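ARO (armadillo repeats only protein) (Plasmodium falciparum Santa Lucia, PDB 5EWP) probably serves as a protein-binding armadillo-repeat scaffold in the translocation of rhoptries to the apical pole of the malaria parasite and their attachment there. Local coordinates at residues H77-I82 / L113-V118; N86-F91 / V108-L113; K119-M124 / R153-L158; G128-L133 / K164-L169. All coordinates share one frame; numbering follows the deposited sequence.

Contact 1: residues H77-I82 / L113-V118; sequences HYKDAI and LSVDNV
K79 and D80 hold helix 77-84 to the loop between helices 100-113 and 118-126 through polar bonds, beside an apolar patch made by I82 and L113. The lysine is extended beyond CG and runs past L113 in the opposite direction, bringing its NZ 2.7 Å from V115 O. That bond leaves the carbonyl plane by 36°, so the ammonium sits above the peptide. NZ also makes a weak hydrogen bond to F112 O, near the end of helix 100-113. At the next residue, D80 OD1 takes the amide hydrogen of N117 ND2 at 3.0 Å. The bond is nearly straight (169°) and lies in the plane of the amide, yet it meets the carboxylate from above; the carboxylate also forms a salt bridge to R83. With its CG anti to the backbone N (chi1 -165°), N117 directs ND2 at helix 77-84, while its OD1 accepts from N120 N and caps helix 118-126. Each end of this amide therefore has a partner, which should fix its rotation. Beneath the polar layer, L113 CD2 lies 3.8 Å from K79 CA and L113 CD1 3.9 Å from I82 CG2, with A70 of helix 58-70 and F91 close by. N120 ND2 donates to both K79 O and L113 O, joining the two backbones through one amide. An asparagine N-cap thus ties the loop between helices 100-113 and 118-126 back to helix 77-84, two helices before helix 100-113 in the chain, in keeping with the stacked helices of an armadillo superhelix.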
# COMPACT_ATOMS: atom_id res chain seq x y z
N HIS A 77 10.81 15.96 -2.42
CA HIS A 77 9.89 17.09 -2.52
C HIS A 77 8.65 16.75 -3.35
O HIS A 77 7.60 17.35 -3.18
CB HIS A 77 10.59 18.32 -3.10
CG HIS A 77 10.79 18.27 -4.58
ND1 HIS A 77 11.90 17.69 -5.17
CD2 HIS A 77 10.03 18.74 -5.60
CE1 HIS A 77 11.80 17.80 -6.48
NE2 HIS A 77 10.68 18.43 -6.77
N TYR A 78 8.77 15.78 -4.25
CA TYR A 78 7.62 15.41 -5.06
C TYR A 78 6.45 14.91 -4.19
O TYR A 78 5.28 15.13 -4.53
CB TYR A 78 8.01 14.35 -6.10
CG TYR A 78 8.68 14.96 -7.32
CD1 TYR A 78 8.03 15.92 -8.09
CD2 TYR A 78 9.95 14.55 -7.71
CE1 TYR A 78 8.64 16.47 -9.21
CE2 TYR A 78 10.57 15.10 -8.84
CZ TYR A 78 9.90 16.05 -9.58
OH TYR A 78 10.49 16.59 -10.69
N LYS A 79 6.77 14.26 -3.08
CA LYS A 79 5.72 13.72 -2.21
C LYS A 79 4.84 14.81 -1.64
O LYS A 79 3.63 14.61 -1.46
CB LYS A 79 6.33 12.88 -1.08
CG LYS A 79 6.98 11.59 -1.59
CD LYS A 79 7.55 10.77 -0.44
CE LYS A 79 8.26 9.54 -0.99
NZ LYS A 79 8.64 8.61 0.10
N ASP A 80 5.43 15.96 -1.34
CA ASP A 80 4.65 17.10 -0.87
C ASP A 80 3.89 17.77 -2.01
O ASP A 80 2.74 18.15 -1.84
CB ASP A 80 5.54 18.14 -0.18
CG ASP A 80 6.10 17.66 1.15
OD1 ASP A 80 5.34 17.06 1.95
OD2 ASP A 80 7.30 17.88 1.40
N ALA A 81 4.54 17.93 -3.16
CA ALA A 81 3.90 18.57 -4.31
C ALA A 81 2.64 17.81 -4.72
O ALA A 81 1.62 18.40 -5.10
CB ALA A 81 4.87 18.67 -5.48
N ILE A 82 2.72 16.48 -4.66
CA ILE A 82 1.59 15.65 -5.05
C ILE A 82 0.44 15.82 -4.06
O ILE A 82 -0.70 15.98 -4.46
CB ILE A 82 2.02 14.19 -5.15
CG1 ILE A 82 2.96 14.04 -6.36
CG2 ILE A 82 0.79 13.26 -5.31
CD1 ILE A 82 3.70 12.71 -6.46
N LEU A 113 3.86 7.44 -1.46
CA LEU A 113 3.54 8.72 -0.82
C LEU A 113 3.49 8.59 0.69
O LEU A 113 3.64 9.59 1.41
CB LEU A 113 2.21 9.26 -1.34
CG LEU A 113 2.23 9.77 -2.79
CD1 LEU A 113 0.81 10.00 -3.20
CD2 LEU A 113 3.03 11.05 -2.87
N SER A 114 3.27 7.37 1.16
CA SER A 114 3.15 7.14 2.61
C SER A 114 4.50 6.97 3.29
O SER A 114 4.58 6.90 4.52
CB SER A 114 2.28 5.92 2.91
OG SER A 114 2.96 4.71 2.62
N VAL A 115 5.56 6.90 2.49
CA VAL A 115 6.90 6.66 3.03
C VAL A 115 7.57 7.98 3.41
O VAL A 115 7.71 8.88 2.58
CB VAL A 115 7.79 5.89 2.05
CG1 VAL A 115 9.19 5.73 2.65
CG2 VAL A 115 7.19 4.53 1.76
N ASP A 116 7.98 8.07 4.67
CA ASP A 116 8.68 9.26 5.14
C ASP A 116 7.90 10.53 4.86
O ASP A 116 8.46 11.54 4.40
CB ASP A 116 10.08 9.37 4.52
CG ASP A 116 11.04 8.30 5.03
OD1 ASP A 116 10.83 7.78 6.14
OD2 ASP A 116 12.01 7.99 4.32
N ASN A 117 6.59 10.51 5.10
CA ASN A 117 5.81 11.72 4.89
C ASN A 117 4.55 11.65 5.72
O ASN A 117 3.52 11.11 5.32
CB ASN A 117 5.48 11.96 3.40
CG ASN A 117 5.00 13.37 3.16
OD1 ASN A 117 3.94 13.77 3.66
ND2 ASN A 117 5.77 14.15 2.41
N VAL A 118 4.68 12.16 6.94
CA VAL A 118 3.61 12.09 7.90
C VAL A 118 2.35 12.85 7.47
O VAL A 118 1.23 12.37 7.66
CB VAL A 118 4.13 12.62 9.25
CG1 VAL A 118 3.00 12.93 10.15
CG2 VAL A 118 5.06 11.57 9.85

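Contact 2: residues N86-F91 / V108-L113; sequences NGIAVF and VALSFL
The F91 ring carries the methyl of A109 over one face: A109 CB stands 3.7 Å from the ring centroid and 16° off the normal, a CH-pi contact. L113 CD1 comes obliquely to the same ring, 3.7 Å from F91 CE2, and L110 CD2 also approaches at a slant. The stem of the phenylalanine is in use as well, since F91 CB rests against L110 CG at 3.8 Å. With CG anti to its carbonyl carbon (chi1 -67°), F91 reaches from helix 87-95 toward helix 100-113, where A109 offers a short side chain that lets the ring lie close to the backbone. The two helical segments run roughly antiparallel, 143° between their directions and 10.4 Å between axes, as expected of neighbouring helices in an armadillo solenoid. A63 and L66 of helix 58-70 and I82 of helix 77-84 also touch F91, so the ring is enclosed by helices from several parts of the chain. A turn earlier, I88 forms a looser layer: its CG2 is 4.2 Å from L110 CD2, and M124 of helix 118-126 touches both residues. Helix 87-95 begins directly after a Schellman motif in which N86, at positive phi, ends the preceding helix and G87 N bonds to I82 O.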
# COMPACT_ATOMS: atom_id res chain seq x y z
N ASN A 86 -3.66 17.99 -4.61
CA ASN A 86 -4.85 17.18 -4.32
C ASN A 86 -4.73 15.74 -4.85
O ASN A 86 -5.73 15.06 -5.09
CB ASN A 86 -6.11 17.85 -4.89
CG ASN A 86 -7.38 17.32 -4.26
OD1 ASN A 86 -7.44 17.12 -3.05
ND2 ASN A 86 -8.39 17.05 -5.09
N GLY A 87 -3.50 15.27 -5.01
CA GLY A 87 -3.30 13.91 -5.50
C GLY A 87 -3.91 12.80 -4.65
O GLY A 87 -4.39 11.81 -5.16
N ILE A 88 -3.90 12.95 -3.33
CA ILE A 88 -4.30 11.82 -2.50
C ILE A 88 -5.79 11.52 -2.66
O ILE A 88 -6.18 10.36 -2.79
CB ILE A 88 -3.92 12.06 -1.00
CG1 ILE A 88 -2.40 11.95 -0.86
CG2 ILE A 88 -4.61 11.03 -0.10
CD1 ILE A 88 -1.86 12.37 0.53
N ALA A 89 -6.63 12.56 -2.68
CA ALA A 89 -8.07 12.35 -2.91
C ALA A 89 -8.33 11.73 -4.29
O ALA A 89 -9.17 10.86 -4.44
CB ALA A 89 -8.83 13.67 -2.78
N VAL A 90 -7.55 12.18 -5.26
CA VAL A 90 -7.66 11.67 -6.62
C VAL A 90 -7.29 10.18 -6.69
O VAL A 90 -7.99 9.40 -7.34
CB VAL A 90 -6.80 12.51 -7.57
CG1 VAL A 90 -6.68 11.83 -8.93
CG2 VAL A 90 -7.41 13.91 -7.73
N PHE A 91 -6.23 9.78 -6.01
CA PHE A 91 -5.86 8.36 -5.97
C PHE A 91 -6.91 7.52 -5.24
O PHE A 91 -7.20 6.39 -5.63
CB PHE A 91 -4.49 8.15 -5.30
CG PHE A 91 -3.35 8.71 -6.09
CD1 PHE A 91 -3.25 8.47 -7.45
CD2 PHE A 91 -2.37 9.48 -5.47
CE1 PHE A 91 -2.19 8.98 -8.19
CE2 PHE A 91 -1.31 10.00 -6.21
CZ PHE A 91 -1.23 9.75 -7.56
N VAL A 108 0.16 1.74 -5.86
CA VAL A 108 1.59 2.02 -5.96
C VAL A 108 1.91 3.47 -5.56
O VAL A 108 2.81 3.71 -4.74
CB VAL A 108 2.13 1.73 -7.37
CG1 VAL A 108 3.59 2.20 -7.49
CG2 VAL A 108 1.99 0.24 -7.69
N ALA A 109 1.15 4.43 -6.10
CA ALA A 109 1.38 5.85 -5.77
C ALA A 109 1.24 6.10 -4.28
O ALA A 109 2.10 6.73 -3.66
CB ALA A 109 0.42 6.77 -6.53
N LEU A 110 0.14 5.63 -3.71
CA LEU A 110 -0.13 5.87 -2.28
C LEU A 110 0.91 5.19 -1.41
O LEU A 110 1.29 5.73 -0.37
CB LEU A 110 -1.54 5.39 -1.91
CG LEU A 110 -2.67 6.25 -2.50
CD1 LEU A 110 -3.99 5.54 -2.36
CD2 LEU A 110 -2.75 7.62 -1.80
N SER A 111 1.40 4.02 -1.81
CA SER A 111 2.38 3.34 -0.98
C SER A 111 3.68 4.15 -0.92
O SER A 111 4.25 4.31 0.15
CB SER A 111 2.65 1.92 -1.47
OG SER A 111 3.25 1.90 -2.74
N PHE A 112 4.13 4.70 -2.05
CA PHE A 112 5.31 5.57 -2.02
C PHE A 112 5.05 6.88 -1.29
O PHE A 112 5.94 7.40 -0.60
CB PHE A 112 5.80 5.87 -3.43
CG PHE A 112 6.57 4.74 -4.04
CD1 PHE A 112 7.76 4.30 -3.46
CD2 PHE A 112 6.10 4.11 -5.18
CE1 PHE A 112 8.46 3.24 -4.02
CE2 PHE A 112 6.81 3.06 -5.75
CZ PHE A 112 7.99 2.62 -5.16
N LEU A 113 3.86 7.44 -1.46
CA LEU A 113 3.54 8.72 -0.82
C LEU A 113 3.49 8.59 0.69
O LEU A 113 3.64 9.59 1.41
CB LEU A 113 2.21 9.26 -1.34
CG LEU A 113 2.23 9.77 -2.79
CD1 LEU A 113 0.81 10.00 -3.20
CD2 LEU A 113 3.03 11.05 -2.87

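Contact 3: residues K119-M124 / R153-L158; sequences KNCICM and RNIFVL
N154 meets C121 first: the asparagine CB lies 4.0 Å from C121 SG, and the thiol lies against the backbone at N154, with N154 O 3.6 Å from C121 SG. The amide of N154 is held from two sides. Its OD1 accepts from R153 NH1 at 2.9 Å in the guanidinium plane, while its ND2 donates to S114 OG of the loop before helix 118-126. I155 follows and sits across from C121, their CA atoms being the nearest pair of the two backbones. Its CG1 lies 3.8 Å from C121 O, and its CG2 is also near that carbonyl. With CG1 anti to the carbonyl carbon (chi1 -67°), the branch carries CD1 on to M124, 3.7 Å from M124 CB and 4.0 Å from M124 SD; the two side chains cross at about a right angle. The methionine tip then runs on to L110 and L113, with I88 of helix 87-95 alongside its CG. L158 points its side chain toward helix 118-126. Its CD1 presses on C121 CB at 3.5 Å, tighter than usual for two carbons, and just reaches I122 CG1. C121 is thereby gripped by N154, I155 and L158 in turn, a close, largely apolar meeting of helix 118-126 with helix 142-156, one helix apart in sequence, that fits the right-handed superhelix of armadillo proteins.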
# COMPACT_ATOMS: atom_id res chain seq x y z
N LYS A 119 2.53 14.00 6.84
CA LYS A 119 1.38 14.76 6.36
C LYS A 119 0.56 13.96 5.36
O LYS A 119 -0.67 14.00 5.40
CB LYS A 119 1.83 16.07 5.71
CG LYS A 119 2.22 17.13 6.74
CD LYS A 119 2.52 18.47 6.10
CE LYS A 119 2.81 19.50 7.18
NZ LYS A 119 3.00 20.87 6.61
N ASN A 120 1.23 13.26 4.46
CA ASN A 120 0.53 12.43 3.49
C ASN A 120 -0.26 11.32 4.16
O ASN A 120 -1.38 11.01 3.75
CB ASN A 120 1.50 11.81 2.48
CG ASN A 120 2.03 12.82 1.50
OD1 ASN A 120 1.54 13.94 1.44
ND2 ASN A 120 3.02 12.42 0.68
N CYS A 121 0.33 10.70 5.19
CA CYS A 121 -0.34 9.60 5.87
C CYS A 121 -1.58 10.10 6.58
O CYS A 121 -2.64 9.46 6.57
CB CYS A 121 0.61 8.92 6.87
SG CYS A 121 1.92 7.97 6.08
N ILE A 122 -1.45 11.26 7.21
CA ILE A 122 -2.59 11.90 7.85
C ILE A 122 -3.69 12.19 6.83
O ILE A 122 -4.88 11.91 7.08
CB ILE A 122 -2.18 13.21 8.56
CG1 ILE A 122 -1.32 12.88 9.78
CG2 ILE A 122 -3.41 14.00 8.99
CD1 ILE A 122 -0.62 14.11 10.41
N CYS A 123 -3.29 12.74 5.69
CA CYS A 123 -4.23 13.03 4.61
C CYS A 123 -4.92 11.76 4.11
O CYS A 123 -6.13 11.75 3.84
CB CYS A 123 -3.52 13.74 3.46
SG CYS A 123 -4.63 14.25 2.13
N MET A 124 -4.17 10.67 3.98
CA MET A 124 -4.78 9.41 3.55
C MET A 124 -5.81 8.95 4.55
O MET A 124 -6.89 8.51 4.16
CB MET A 124 -3.73 8.33 3.36
CG MET A 124 -2.77 8.64 2.23
SD MET A 124 -1.57 7.31 2.07
CE MET A 124 -0.35 8.19 1.10
N ARG A 153 0.07 0.33 7.56
CA ARG A 153 0.94 0.45 8.72
C ARG A 153 1.52 1.86 8.81
O ARG A 153 1.58 2.44 9.91
CB ARG A 153 2.06 -0.58 8.68
CG ARG A 153 3.12 -0.43 9.79
CD ARG A 153 4.31 0.39 9.32
NE ARG A 153 5.25 0.65 10.41
CZ ARG A 153 6.16 1.62 10.38
NH1 ARG A 153 6.24 2.41 9.32
NH2 ARG A 153 6.98 1.79 11.40
N ASN A 154 1.96 2.39 7.68
CA ASN A 154 2.55 3.74 7.68
C ASN A 154 1.56 4.77 8.19
O ASN A 154 1.94 5.74 8.85
CB ASN A 154 3.08 4.11 6.28
CG ASN A 154 4.33 3.31 5.90
OD1 ASN A 154 4.96 2.68 6.74
ND2 ASN A 154 4.71 3.36 4.62
N ILE A 155 0.28 4.54 7.90
CA ILE A 155 -0.78 5.38 8.43
C ILE A 155 -1.07 5.10 9.91
O ILE A 155 -1.05 6.04 10.71
CB ILE A 155 -2.09 5.21 7.62
CG1 ILE A 155 -1.90 5.75 6.20
CG2 ILE A 155 -3.27 5.92 8.28
CD1 ILE A 155 -2.93 5.22 5.18
N PHE A 156 -1.32 3.85 10.29
CA PHE A 156 -1.89 3.66 11.63
C PHE A 156 -0.88 3.84 12.76
O PHE A 156 -1.28 4.08 13.89
CB PHE A 156 -2.66 2.31 11.79
CG PHE A 156 -1.83 1.03 11.69
CD1 PHE A 156 -0.77 0.76 12.55
CD2 PHE A 156 -2.22 0.03 10.80
CE1 PHE A 156 -0.07 -0.44 12.47
CE2 PHE A 156 -1.53 -1.16 10.73
CZ PHE A 156 -0.46 -1.41 11.55
N VAL A 157 0.42 3.78 12.47
CA VAL A 157 1.38 3.97 13.57
C VAL A 157 1.37 5.40 14.12
O VAL A 157 1.86 5.64 15.22
CB VAL A 157 2.81 3.61 13.17
CG1 VAL A 157 2.92 2.13 12.84
CG2 VAL A 157 3.29 4.47 12.01
N LEU A 158 0.79 6.33 13.37
CA LEU A 158 0.86 7.74 13.74
C LEU A 158 -0.12 8.17 14.84
O LEU A 158 0.11 9.17 15.53
CB LEU A 158 0.64 8.60 12.50
CG LEU A 158 1.74 8.49 11.43
CD1 LEU A 158 1.35 9.37 10.25
CD2 LEU A 158 3.10 8.90 11.99

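Contact 4: residues G128-L133 / K164-L169; sequences GALPYL and KEFLKL
L130 and L169 supply the two main bumps, each leucine entering a hollow of the other segment. From the first turn of helix 130-136, L130 pushes CD1 against the side of helix 160-168, where it settles 4.1 Å from E165 CG and 4.0 Å from F166 N. The wall of this hollow is the aliphatic part of the glutamate: its CG, placed anti to the backbone N (chi1 174°), is the methylene the leucine meets, and the bend at chi2 (75°) lies beyond it. The other branch of L130, CD2, slants toward the F166 ring. In return, L169, just past the end of helix 160-168, drops its CD1 into the notch between two successive residues, 3.9 Å from L130 CB and 3.9 Å from P131 CG. The proline ring forms the outer lip of that notch. C152 of helix 142-156 touches both L130 and F166, and F125 of helix 118-126 packs on L130 and E165, so neighbouring helices share in the packing. No hydrogen bond crosses between the segments; fit and the burial of L130 and F166 hold them, with P131 and E165 marking the change toward a more solvent-exposed surface.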
# COMPACT_ATOMS: atom_id res chain seq x y z
N GLY A 128 -10.12 8.90 3.76
CA GLY A 128 -10.85 7.63 3.69
C GLY A 128 -10.18 6.48 2.95
O GLY A 128 -10.85 5.59 2.44
N ALA A 129 -8.85 6.47 2.92
CA ALA A 129 -8.11 5.43 2.20
C ALA A 129 -8.19 4.05 2.85
O ALA A 129 -8.10 3.05 2.16
CB ALA A 129 -6.65 5.82 2.05
N LEU A 130 -8.29 3.98 4.18
CA LEU A 130 -8.10 2.70 4.87
C LEU A 130 -9.00 1.54 4.40
O LEU A 130 -8.49 0.45 4.18
CB LEU A 130 -8.26 2.87 6.38
CG LEU A 130 -7.05 3.31 7.20
CD1 LEU A 130 -7.36 3.18 8.70
CD2 LEU A 130 -5.78 2.53 6.84
N PRO A 131 -10.32 1.77 4.24
CA PRO A 131 -11.14 0.62 3.83
C PRO A 131 -10.68 0.01 2.50
O PRO A 131 -10.72 -1.22 2.34
CB PRO A 131 -12.55 1.22 3.68
CG PRO A 131 -12.56 2.40 4.56
CD PRO A 131 -11.15 2.96 4.51
N TYR A 132 -10.25 0.86 1.57
CA TYR A 132 -9.80 0.38 0.26
C TYR A 132 -8.47 -0.35 0.40
O TYR A 132 -8.27 -1.40 -0.21
CB TYR A 132 -9.65 1.55 -0.72
CG TYR A 132 -10.95 2.29 -0.91
CD1 TYR A 132 -11.94 1.78 -1.74
CD2 TYR A 132 -11.20 3.47 -0.23
CE1 TYR A 132 -13.14 2.44 -1.91
CE2 TYR A 132 -12.40 4.14 -0.39
CZ TYR A 132 -13.37 3.62 -1.24
OH TYR A 132 -14.56 4.27 -1.41
N LEU A 133 -7.57 0.19 1.21
CA LEU A 133 -6.28 -0.44 1.39
C LEU A 133 -6.42 -1.77 2.13
O LEU A 133 -5.69 -2.73 1.84
CB LEU A 133 -5.34 0.50 2.13
CG LEU A 133 -4.98 1.79 1.40
CD1 LEU A 133 -4.27 2.73 2.36
CD2 LEU A 133 -4.11 1.51 0.19
N LYS A 164 -7.43 2.24 16.02
CA LYS A 164 -8.81 1.88 16.35
C LYS A 164 -9.67 1.70 15.11
O LYS A 164 -10.45 0.74 15.02
CB LYS A 164 -9.45 2.93 17.27
CG LYS A 164 -9.23 2.67 18.74
CD LYS A 164 -9.56 3.89 19.58
CE LYS A 164 -9.27 3.65 21.06
NZ LYS A 164 -9.87 4.69 21.93
N GLU A 165 -9.55 2.63 14.17
CA GLU A 165 -10.31 2.59 12.94
C GLU A 165 -9.88 1.38 12.09
O GLU A 165 -10.72 0.65 11.55
CB GLU A 165 -10.16 3.90 12.17
CG GLU A 165 -10.78 3.94 10.78
CD GLU A 165 -12.31 4.06 10.78
OE1 GLU A 165 -12.93 3.96 11.85
OE2 GLU A 165 -12.89 4.27 9.69
N PHE A 166 -8.57 1.17 12.00
CA PHE A 166 -8.02 0.01 11.30
C PHE A 166 -8.61 -1.30 11.85
O PHE A 166 -9.08 -2.17 11.09
CB PHE A 166 -6.49 0.02 11.41
CG PHE A 166 -5.80 -1.13 10.70
CD1 PHE A 166 -5.67 -1.13 9.31
CD2 PHE A 166 -5.25 -2.17 11.42
CE1 PHE A 166 -5.02 -2.18 8.66
CE2 PHE A 166 -4.59 -3.21 10.79
CZ PHE A 166 -4.48 -3.22 9.40
N LEU A 167 -8.65 -1.41 13.17
CA LEU A 167 -9.22 -2.59 13.83
C LEU A 167 -10.71 -2.75 13.53
O LEU A 167 -11.18 -3.84 13.21
CB LEU A 167 -8.97 -2.50 15.33
CG LEU A 167 -9.54 -3.58 16.25
CD1 LEU A 167 -8.98 -4.93 15.87
CD2 LEU A 167 -9.21 -3.24 17.69
N LYS A 168 -11.44 -1.64 13.62
CA LYS A 168 -12.87 -1.63 13.37
C LYS A 168 -13.22 -2.08 11.96
O LYS A 168 -14.23 -2.73 11.74
CB LYS A 168 -13.42 -0.22 13.64
CG LYS A 168 -14.90 -0.02 13.41
CD LYS A 168 -15.19 1.46 13.31
CE LYS A 168 -16.61 1.78 13.72
NZ LYS A 168 -17.58 1.04 12.87
N LEU A 169 -12.36 -1.73 11.01
CA LEU A 169 -12.59 -2.01 9.60
C LEU A 169 -12.15 -3.41 9.18
O LEU A 169 -12.28 -3.78 8.00
CB LEU A 169 -11.88 -0.97 8.73
CG LEU A 169 -12.42 0.45 8.84
CD1 LEU A 169 -11.47 1.42 8.14
CD2 LEU A 169 -13.81 0.52 8.23

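In the fold
Contacts 1 and 2 share L113 and have centres about 9 Å apart, contact 2 being nested within the chain loop that contact 1 closes. Contact 3 follows in sequence, its centre about 11 Å from that of contact 1, and M124 packs back on L113 and L110. Contacts 3 and 4 interleave along the chain, and their centres are also about 11 Å apart; there I155 reaches L133, and the rings of F156 and F166 meet. Contacts 1 and 4, at about 20 Å between centres, do not touch. The series thus passes from one set of helices to the next, as in a solenoid.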